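Local coordinates for ribosomal RNA small subunit methyltransferase D (PDB 2FPO), which methylates N2 of guanine 966 in 16S ribosomal RNA of the assembled 30S particle, using S-adenosyl-L-methionine as the methyl donor, at residues Gln13-Gly18 with Gly23-Val28; Glu43-Trp48 with Ile125-Pro130; Ile156-Glu161 with Gly165-Pro170. All blocks are in the same frame, centred on the assembly; numbering follows the deposited sequence. Where two conformers were deposited one is given.

Contact 1: residues Gln13-Gly18 with Gly23-Val28; sequences QIRIIG and GRKLPV
Ile-14 and Leu-26 form an antiparallel hydrogen-bonded pair: Ile-14 N donates to Leu-26 O at 2.8 Å, and Leu-26 N returns the bond to Ile-14 O at 2.9 Å. Both oxygens also receive a CA-H...O contact, Leu-26 O from Gln-13 and Ile-14 O from Lys-25. Two residues on, Ile-16 is satisfied at both backbone atoms, its N giving a nearly straight bond (173°) to Arg-24 O at 3.1 Å and its O accepting from Gly-23 N at 2.7 Å. Arg-15 O is taken instead by Arg-42 NH1, Pro-27 O by Asn-96 ND2, and Val-28 is backbone-bonded to Gly-12. The Arg-15 and Lys-25 side chains lie side by side, but the guanidinium of Arg-15 finds its counter-charge in Asp-39, a salt bridge to helix 39-53. On the face carrying Ile-14 and Leu-26, Val-28 crosses Ile-14 at about a right angle. With Ile-14 CG1 beside its own backbone N (chi1 -78°), that carbon meets Val-28 CG1 at a tight 3.3 Å and Val-28 CG2 at 3.6 Å. Were Val-28 an alanine, the loss of both methyls touching Ile-14 CG1 would probably open a gap and let that branch turn. Ile-16 and Leu-26 meet through their CD1 methyls on the side lined by helix 67-74. The whole is a two-stranded antiparallel beta hairpin, separate from the main sheet and packed on helices 67-74 and 87-99.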
loop_
_atom_site.group_PDB
_atom_site.type_symbol
_atom_site.label_atom_id
_atom_site.label_comp_id
_atom_site.label_asym_id
_atom_site.label_seq_id
_atom_site.Cartn_x
_atom_site.Cartn_y
_atom_site.Cartn_z
ATOM N N GLN A 13 1.134 -1.602 18.963
ATOM C CA GLN A 13 0.798 -0.198 18.715
ATOM C C GLN A 13 1.349 0.233 17.353
ATOM O O GLN A 13 2.463 -0.156 16.967
ATOM C CB GLN A 13 1.392 0.717 19.788
ATOM C CG GLN A 13 0.981 0.435 21.238
ATOM C CD GLN A 13 0.097 1.529 21.833
ATOM O OE1 GLN A 13 -1.092 1.324 22.078
ATOM N NE2 GLN A 13 0.678 2.695 22.063
ATOM N N ILE A 14 0.554 1.033 16.640
ATOM C CA ILE A 14 0.951 1.692 15.393
ATOM C C ILE A 14 0.922 3.184 15.669
ATOM O O ILE A 14 -0.055 3.689 16.224
ATOM C CB ILE A 14 -0.032 1.328 14.223
ATOM C CG1 ILE A 14 0.270 -0.061 13.669
ATOM C CG2 ILE A 14 0.027 2.333 13.066
ATOM C CD1 ILE A 14 1.735 -0.403 13.499
ATOM N N ARG A 15 1.990 3.900 15.313
ATOM C CA ARG A 15 1.932 5.355 15.426
ATOM C C ARG A 15 1.828 5.973 14.032
ATOM O O ARG A 15 2.582 5.610 13.141
ATOM C CB ARG A 15 3.106 5.930 16.237
ATOM C CG ARG A 15 2.801 7.329 16.802
ATOM C CD ARG A 15 4.029 8.027 17.435
ATOM N NE ARG A 15 5.235 7.813 16.632
ATOM C CZ ARG A 15 6.352 8.531 16.710
ATOM N NH1 ARG A 15 6.451 9.558 17.555
ATOM N NH2 ARG A 15 7.376 8.215 15.922
ATOM N N ILE A 16 0.844 6.856 13.852
ATOM C CA ILE A 16 0.698 7.644 12.641
ATOM C C ILE A 16 1.653 8.852 12.741
ATOM O O ILE A 16 1.541 9.693 13.636
ATOM C CB ILE A 16 -0.758 8.065 12.388
ATOM C CG1 ILE A 16 -1.616 6.820 12.059
ATOM C CG2 ILE A 16 -0.823 9.081 11.241
ATOM C CD1 ILE A 16 -3.098 7.070 11.951
ATOM N N ILE A 17 2.616 8.909 11.832
ATOM C CA ILE A 17 3.683 9.886 11.995
ATOM C C ILE A 17 3.440 11.213 11.287
ATOM O O ILE A 17 4.180 12.165 11.522
ATOM C CB ILE A 17 5.061 9.305 11.624
ATOM C CG1 ILE A 17 5.037 8.743 10.219
ATOM C CG2 ILE A 17 5.502 8.253 12.657
ATOM C CD1 ILE A 17 6.363 8.790 9.552
ATOM N N GLY A 18 2.411 11.275 10.436
ATOM C CA GLY A 18 2.103 12.496 9.702
ATOM C C GLY A 18 0.632 12.777 9.473
ATOM O O GLY A 18 -0.225 11.927 9.722
ATOM N N GLY A 23 0.819 11.654 15.282
ATOM C CA GLY A 23 0.991 11.405 16.708
ATOM C C GLY A 23 -0.114 10.555 17.337
ATOM O O GLY A 23 -0.016 10.204 18.510
ATOM N N ARG A 24 -1.168 10.234 16.583
ATOM C CA ARG A 24 -2.235 9.378 17.127
ATOM C C ARG A 24 -1.737 7.934 17.164
ATOM O O ARG A 24 -1.128 7.474 16.208
ATOM C CB ARG A 24 -3.554 9.485 16.314
ATOM C CG ARG A 24 -4.281 10.861 16.425
ATOM C CD ARG A 24 -5.054 11.023 17.733
ATOM N NE ARG A 24 -6.044 9.975 17.893
ATOM C CZ ARG A 24 -7.282 10.043 17.407
ATOM N NH1 ARG A 24 -7.677 11.136 16.750
ATOM N NH2 ARG A 24 -8.133 9.035 17.595
ATOM N N LYS A 25 -2.008 7.241 18.270
ATOM C CA LYS A 25 -1.558 5.864 18.515
ATOM C C LYS A 25 -2.753 4.892 18.412
ATOM O O LYS A 25 -3.817 5.190 18.975
ATOM C CB LYS A 25 -0.934 5.782 19.919
ATOM C CG LYS A 25 -0.150 7.033 20.337
ATOM C CD LYS A 25 0.580 6.854 21.664
ATOM C CE LYS A 25 1.323 8.123 22.069
ATOM N NZ LYS A 25 2.411 8.483 21.100
ATOM N N LEU A 26 -2.566 3.747 17.736
ATOM C CA LEU A 26 -3.636 2.751 17.477
ATOM C C LEU A 26 -3.208 1.300 17.763
ATOM O O LEU A 26 -2.084 0.923 17.457
ATOM C CB LEU A 26 -4.125 2.843 16.013
ATOM C CG LEU A 26 -4.771 4.130 15.484
ATOM C CD1 LEU A 26 -4.866 4.049 13.991
ATOM C CD2 LEU A 26 -6.147 4.425 16.080
ATOM N N PRO A 27 -4.112 0.474 18.340
ATOM C CA PRO A 27 -3.778 -0.922 18.682
ATOM C C PRO A 27 -3.791 -1.856 17.466
ATOM O O PRO A 27 -4.726 -1.811 16.674
ATOM C CB PRO A 27 -4.898 -1.312 19.635
ATOM C CG PRO A 27 -6.059 -0.559 19.110
ATOM C CD PRO A 27 -5.501 0.791 18.716
ATOM N N VAL A 28 -2.750 -2.671 17.310
ATOM C CA VAL A 28 -2.707 -3.675 16.245
ATOM C C VAL A 28 -2.363 -5.021 16.832
ATOM O O VAL A 28 -1.230 -5.244 17.250
ATOM C CB VAL A 28 -1.769 -3.317 15.051
ATOM C CG1 VAL A 28 -2.293 -2.100 14.333
ATOM C CG2 VAL A 28 -0.307 -3.130 15.505
#

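Contact 2: residues Glu43-Trp48 with Ile125-Pro130; sequences ETLFNW and IVFVDP
The rings of Phe-46 and Phe-127 meet at their far corners, CZ to CZ at 3.9 Å, their planes inclined at 49° and their centroids 6.0 Å apart. The rings meet obliquely, and the two side chains cross at about a right angle. One face of the Phe-46 ring is flanked within its own helix by Leu-45, whose CG stands 4.2 Å above the plane, displaced toward the rim. The same leucine serves the Phe-127 ring, where its CD2 methyl touches CE1 at 3.7 Å and CD1 at 3.9 Å, approaching at a slant. Leu-45 attains this position with CG anti to the backbone N (chi1 175°), which sends the branch from the helix toward the sheet. The outer end of the Phe-127 ring thus meets two consecutive helix residues, CZ against Phe-46 and CE1 against both. All three side chains are buried and apolar, and the contact rests on carbon-to-carbon packing. Just past the strand, Asp-129 and Pro-130 begin an Asp-Pro-Pro-Phe sequence, consistent with motif IV of methyltransferases that modify amino groups. Leu-68 of helix 67-74 packs on both Leu-45 and Phe-127, while Leu-49, one turn further along helix 39-53, also reaches Phe-127; Phe-46 is bordered further by Glu-71, Ala-72 and Ile-53. Strand 123-128 runs parallel between strands 57-60 and 154-161. Its Ile-125 and Phe-127 side chains face helix 39-53, and those of Val-126 and Val-128 pack against helix 137-146, giving the sheet a helical layer on each surface.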
loop_
_atom_site.group_PDB
_atom_site.type_symbol
_atom_site.label_atom_id
_atom_site.label_comp_id
_atom_site.label_asym_id
_atom_site.label_seq_id
_atom_site.Cartn_x
_atom_site.Cartn_y
_atom_site.Cartn_z
ATOM N N GLU A 43 8.330 7.289 6.667
ATOM C CA GLU A 43 8.837 8.629 6.483
ATOM C C GLU A 43 9.391 8.825 5.081
ATOM O O GLU A 43 9.009 9.768 4.388
ATOM C CB GLU A 43 9.897 8.901 7.546
ATOM C CG GLU A 43 10.298 10.324 7.688
ATOM C CD GLU A 43 11.320 10.498 8.822
ATOM O OE1 GLU A 43 11.140 11.417 9.648
ATOM O OE2 GLU A 43 12.281 9.702 8.885
ATOM N N THR A 44 10.257 7.919 4.653
ATOM C CA THR A 44 10.831 7.958 3.308
ATOM C C THR A 44 9.742 7.872 2.211
ATOM O O THR A 44 9.731 8.687 1.281
ATOM C CB THR A 44 11.874 6.811 3.123
ATOM O OG1 THR A 44 12.908 6.951 4.097
ATOM C CG2 THR A 44 12.501 6.821 1.736
ATOM N N LEU A 45 8.830 6.900 2.331
ATOM C CA LEU A 45 7.794 6.684 1.326
ATOM C C LEU A 45 6.879 7.907 1.170
ATOM O O LEU A 45 6.560 8.342 0.055
ATOM C CB LEU A 45 6.925 5.468 1.714
ATOM C CG LEU A 45 5.707 5.166 0.841
ATOM C CD1 LEU A 45 6.070 5.111 -0.682
ATOM C CD2 LEU A 45 5.023 3.847 1.304
ATOM N N PHE A 46 6.440 8.437 2.305
ATOM C CA PHE A 46 5.488 9.522 2.291
ATOM C C PHE A 46 6.133 10.846 1.964
ATOM O O PHE A 46 5.450 11.736 1.462
ATOM C CB PHE A 46 4.569 9.509 3.516
ATOM C CG PHE A 46 3.547 8.406 3.446
ATOM C CD1 PHE A 46 2.388 8.565 2.652
ATOM C CD2 PHE A 46 3.777 7.177 4.079
ATOM C CE1 PHE A 46 1.466 7.549 2.540
ATOM C CE2 PHE A 46 2.847 6.140 3.969
ATOM C CZ PHE A 46 1.687 6.328 3.215
ATOM N N ASN A 47 7.441 10.961 2.177
ATOM C CA ASN A 47 8.179 12.078 1.600
ATOM C C ASN A 47 8.187 11.964 0.065
ATOM O O ASN A 47 7.929 12.959 -0.617
ATOM C CB ASN A 47 9.584 12.203 2.205
ATOM C CG ASN A 47 9.564 12.562 3.710
ATOM O OD1 ASN A 47 8.508 12.814 4.302
ATOM N ND2 ASN A 47 10.747 12.568 4.330
ATOM N N TRP A 48 8.429 10.759 -0.473
ATOM C CA TRP A 48 8.348 10.564 -1.952
ATOM C C TRP A 48 6.955 10.888 -2.520
ATOM O O TRP A 48 6.829 11.367 -3.647
ATOM C CB TRP A 48 8.666 9.123 -2.383
ATOM C CG TRP A 48 10.082 8.613 -2.147
ATOM C CD1 TRP A 48 11.228 9.354 -1.987
ATOM C CD2 TRP A 48 10.476 7.242 -2.059
ATOM N NE1 TRP A 48 12.317 8.514 -1.805
ATOM C CE2 TRP A 48 11.881 7.214 -1.854
ATOM C CE3 TRP A 48 9.782 6.029 -2.168
ATOM C CZ2 TRP A 48 12.602 6.014 -1.748
ATOM C CZ3 TRP A 48 10.485 4.846 -2.043
ATOM C CH2 TRP A 48 11.895 4.846 -1.836
ATOM N N ILE A 125 -2.223 5.558 -6.304
ATOM C CA ILE A 125 -1.155 5.024 -5.441
ATOM C C ILE A 125 -1.485 3.616 -4.972
ATOM O O ILE A 125 -2.540 3.377 -4.368
ATOM C CB ILE A 125 -0.914 5.959 -4.190
ATOM C CG1 ILE A 125 -0.528 7.390 -4.628
ATOM C CG2 ILE A 125 0.080 5.342 -3.172
ATOM C CD1 ILE A 125 -0.265 8.374 -3.474
ATOM N N VAL A 126 -0.576 2.688 -5.205
ATOM C CA VAL A 126 -0.765 1.290 -4.753
ATOM C C VAL A 126 0.423 0.828 -3.933
ATOM O O VAL A 126 1.589 1.082 -4.301
ATOM C CB VAL A 126 -1.030 0.304 -5.944
ATOM C CG1 VAL A 126 -1.290 -1.148 -5.470
ATOM C CG2 VAL A 126 -2.187 0.787 -6.804
ATOM N N PHE A 127 0.118 0.170 -2.814
ATOM C CA PHE A 127 1.123 -0.385 -1.918
ATOM C C PHE A 127 1.174 -1.907 -2.074
ATOM O O PHE A 127 0.158 -2.589 -1.903
ATOM C CB PHE A 127 0.826 -0.049 -0.456
ATOM C CG PHE A 127 0.633 1.434 -0.195
ATOM C CD1 PHE A 127 1.723 2.320 -0.221
ATOM C CD2 PHE A 127 -0.623 1.931 0.119
ATOM C CE1 PHE A 127 1.525 3.714 0.013
ATOM C CE2 PHE A 127 -0.825 3.320 0.368
ATOM C CZ PHE A 127 0.252 4.206 0.309
ATOM N N VAL A 128 2.378 -2.403 -2.365
ATOM C CA VAL A 128 2.652 -3.840 -2.577
ATOM C C VAL A 128 3.792 -4.288 -1.662
ATOM O O VAL A 128 4.974 -4.317 -2.032
ATOM C CB VAL A 128 2.963 -4.177 -4.069
ATOM C CG1 VAL A 128 3.049 -5.712 -4.280
ATOM C CG2 VAL A 128 1.950 -3.533 -4.998
ATOM N N ASP A 129 3.421 -4.664 -0.449
ATOM C CA ASP A 129 4.376 -5.149 0.521
ATOM C C ASP A 129 3.854 -6.508 0.988
ATOM O O ASP A 129 3.246 -6.607 2.040
ATOM C CB ASP A 129 4.488 -4.167 1.689
ATOM C CG ASP A 129 5.417 -4.677 2.793
ATOM O OD1 ASP A 129 6.368 -5.452 2.487
ATOM O OD2 ASP A 129 5.178 -4.329 3.969
ATOM N N PRO A 130 4.048 -7.561 0.170
ATOM C CA PRO A 130 3.496 -8.850 0.605
ATOM C C PRO A 130 4.205 -9.499 1.804
ATOM O O PRO A 130 5.404 -9.215 2.040
ATOM C CB PRO A 130 3.582 -9.715 -0.671
ATOM C CG PRO A 130 4.725 -9.112 -1.441
ATOM C CD PRO A 130 4.683 -7.635 -1.160
#

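Contact 3: residues Ile156-Glu161 with Gly165-Pro170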
loop_
_atom_site.group_PDB
_atom_site.type_symbol
_atom_site.label_atom_id
_atom_site.label_comp_id
_atom_site.label_asym_id
_atom_site.label_seq_id
_atom_site.Cartn_x
_atom_site.Cartn_y
_atom_site.Cartn_z
ATOM N N ILE A 156 3.392 2.815 -7.784
ATOM C CA ILE A 156 3.260 1.531 -7.095
ATOM C C ILE A 156 4.490 1.314 -6.185
ATOM O O ILE A 156 5.626 1.259 -6.639
ATOM C CB ILE A 156 3.115 0.348 -8.079
ATOM C CG1 ILE A 156 2.008 0.598 -9.114
ATOM C CG2 ILE A 156 2.887 -0.979 -7.326
ATOM C CD1 ILE A 156 2.516 1.270 -10.447
ATOM N N TYR A 157 4.243 1.209 -4.900
ATOM C CA TYR A 157 5.308 1.011 -3.926
ATOM C C TYR A 157 5.502 -0.486 -3.798
ATOM O O TYR A 157 4.526 -1.226 -3.635
ATOM C CB TYR A 157 4.935 1.658 -2.577
ATOM C CG TYR A 157 5.798 1.250 -1.385
ATOM C CD1 TYR A 157 7.101 1.740 -1.231
ATOM C CD2 TYR A 157 5.300 0.385 -0.413
ATOM C CE1 TYR A 157 7.892 1.364 -0.127
ATOM C CE2 TYR A 157 6.074 0.008 0.680
ATOM C CZ TYR A 157 7.359 0.487 0.821
ATOM O OH TYR A 157 8.094 0.105 1.924
ATOM N N VAL A 158 6.754 -0.915 -3.907
ATOM C CA VAL A 158 7.115 -2.320 -3.850
ATOM C C VAL A 158 8.255 -2.462 -2.853
ATOM O O VAL A 158 9.259 -1.758 -2.922
ATOM C CB VAL A 158 7.544 -2.901 -5.264
ATOM C CG1 VAL A 158 8.002 -4.346 -5.134
ATOM C CG2 VAL A 158 6.408 -2.810 -6.244
ATOM N N GLU A 159 8.042 -3.333 -1.874
ATOM C CA GLU A 159 9.041 -3.657 -0.890
ATOM C C GLU A 159 9.524 -5.113 -1.118
ATOM O O GLU A 159 8.712 -6.040 -1.309
ATOM C CB GLU A 159 8.430 -3.482 0.498
ATOM C CG GLU A 159 9.359 -3.750 1.615
ATOM C CD GLU A 159 8.775 -3.374 2.978
ATOM O OE1 GLU A 159 8.136 -2.296 3.095
ATOM O OE2 GLU A 159 8.994 -4.167 3.922
ATOM N N SER A 160 10.847 -5.299 -1.105
ATOM C CA SER A 160 11.440 -6.592 -1.413
ATOM C C SER A 160 12.863 -6.732 -0.876
ATOM O O SER A 160 13.614 -5.776 -0.878
ATOM C CB SER A 160 11.433 -6.807 -2.928
ATOM O OG SER A 160 11.732 -8.153 -3.243
ATOM N N GLU A 161 13.225 -7.940 -0.443
ATOM C CA GLU A 161 14.586 -8.220 0.008
ATOM C C GLU A 161 15.563 -8.045 -1.148
ATOM O O GLU A 161 15.311 -8.532 -2.256
ATOM C CB GLU A 161 14.693 -9.643 0.569
ATOM C CG GLU A 161 14.045 -9.834 1.928
ATOM C CD GLU A 161 12.536 -9.581 1.922
ATOM O OE1 GLU A 161 11.824 -10.144 1.050
ATOM O OE2 GLU A 161 12.073 -8.815 2.800
ATOM N N GLY A 165 16.807 -9.439 -6.045
ATOM C CA GLY A 165 17.009 -8.645 -7.254
ATOM C C GLY A 165 15.837 -7.720 -7.577
ATOM O O GLY A 165 14.887 -7.581 -6.783
ATOM N N LEU A 166 15.888 -7.094 -8.752
ATOM C CA LEU A 166 14.783 -6.257 -9.224
ATOM C C LEU A 166 13.625 -7.148 -9.642
ATOM O O LEU A 166 13.845 -8.138 -10.347
ATOM C CB LEU A 166 15.216 -5.414 -10.422
ATOM C CG LEU A 166 16.274 -4.344 -10.226
ATOM C CD1 LEU A 166 17.019 -4.160 -11.542
ATOM C CD2 LEU A 166 15.676 -3.016 -9.733
ATOM N N PRO A 167 12.386 -6.820 -9.201
ATOM C CA PRO A 167 11.261 -7.632 -9.698
ATOM C C PRO A 167 10.982 -7.371 -11.179
ATOM O O PRO A 167 11.224 -6.268 -11.671
ATOM C CB PRO A 167 10.074 -7.152 -8.857
ATOM C CG PRO A 167 10.425 -5.724 -8.502
ATOM C CD PRO A 167 11.937 -5.769 -8.265
ATOM N N THR A 168 10.495 -8.401 -11.869
ATOM C CA THR A 168 9.959 -8.269 -13.208
ATOM C C THR A 168 8.732 -7.351 -13.134
ATOM O O THR A 168 7.784 -7.586 -12.355
ATOM C CB THR A 168 9.648 -9.674 -13.832
ATOM O OG1 THR A 168 10.832 -10.478 -13.776
ATOM C CG2 THR A 168 9.228 -9.572 -15.310
ATOM N N VAL A 169 8.792 -6.269 -13.904
ATOM C CA VAL A 169 7.689 -5.325 -13.996
ATOM C C VAL A 169 7.305 -5.207 -15.466
ATOM O O VAL A 169 8.140 -5.463 -16.335
ATOM C CB VAL A 169 8.057 -3.935 -13.344
ATOM C CG1 VAL A 169 8.291 -4.120 -11.841
ATOM C CG2 VAL A 169 9.317 -3.292 -14.034
ATOM N N PRO A 170 6.044 -4.831 -15.756
ATOM C CA PRO A 170 5.678 -4.618 -17.171
ATOM C C PRO A 170 6.523 -3.514 -17.795
ATOM O O PRO A 170 7.106 -2.696 -17.080
ATOM C CB PRO A 170 4.201 -4.197 -17.096
ATOM C CG PRO A 170 3.727 -4.752 -15.764
ATOM C CD PRO A 170 4.896 -4.589 -14.855
HETATM O O HOH W 1 12.176 -8.639 -6.050
HETATM O O HOH W 2 14.805 -6.702 -4.532
#
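Val-158 and Pro-167 make the apolar side of this contact, Val-158 CG1 meeting the CG corner of the proline ring at 4.4 Å. The separation is modest, but both residues are buried because other parts of the fold close around them: Leu-137 of helix 137-146 packs on Val-158, and Arg-187 and Tyr-189 of strand 184-191 pack on Pro-167. Val-158 has CG1 anti to its backbone N (chi1 176°), the branch that reaches the proline. Alternation along the strand turns Val-158 and Ser-160 toward the returning loop, whereas Tyr-157 and Glu-159 lie on the other surface of the sheet. There Tyr-157 OH donates to Glu-159 OE1 at 2.7 Å, meeting the oxygen on its anti side and 19° out of the carboxylate plane; the other oxygen, OE2, lies close to the carboxylate of Asp-129. Strand 154-161 belongs to the seven-stranded mixed sheet of the Rossmann-like methyltransferase fold, with strand order 3-2-1-4-5-7-6. It lies between parallel strand 123-128 and antiparallel strand 184-191; residues 165-170 form part of the loop that carries the chain past that neighbour to the edge strand 173-181. At the strand's C-terminal end the packing gives way to water. The backbones of Glu-161 and Gly-165 stand apart, Glu-161 O lying 4.2 Å from Gly-165 N, and the join is made through solvent. One water lies 2.9 Å from Ser-160 OG and donates to Gly-165 O at 3.0 Å; Ser-160 OG also has a weak hydrogen bond to Asn-164 OD1. A second water donates to Glu-161 O at 3.0 Å, but its link to Gly-165 O is too short to be trusted. Gly-165 has a positive phi of 77°, a conformation that favours glycine.

Overall arrangement
The contacts follow one another along the chain, each closing before the next opens. Contact 1 and contact 3 lie on opposite sides of the chain's centre, their centres about 27 Å apart, while contact 2 lies between them, about 17 Å from the first and 12 Å from the third. The hairpin of contact 1 precedes helix 39-53 and touches it where Ile-17 packs on Glu-43. Contacts 2 and 3 share the main sheet: strands 123-128 and 154-161 are parallel neighbours, probably joined by backbone hydrogen bonds of Val-126 and Val-128 with Tyr-157, on which Leu-45 of helix 39-53 packs. This helix thus connects the outlying hairpin with the central sheet of the Rossmann-like methyltransferase fold.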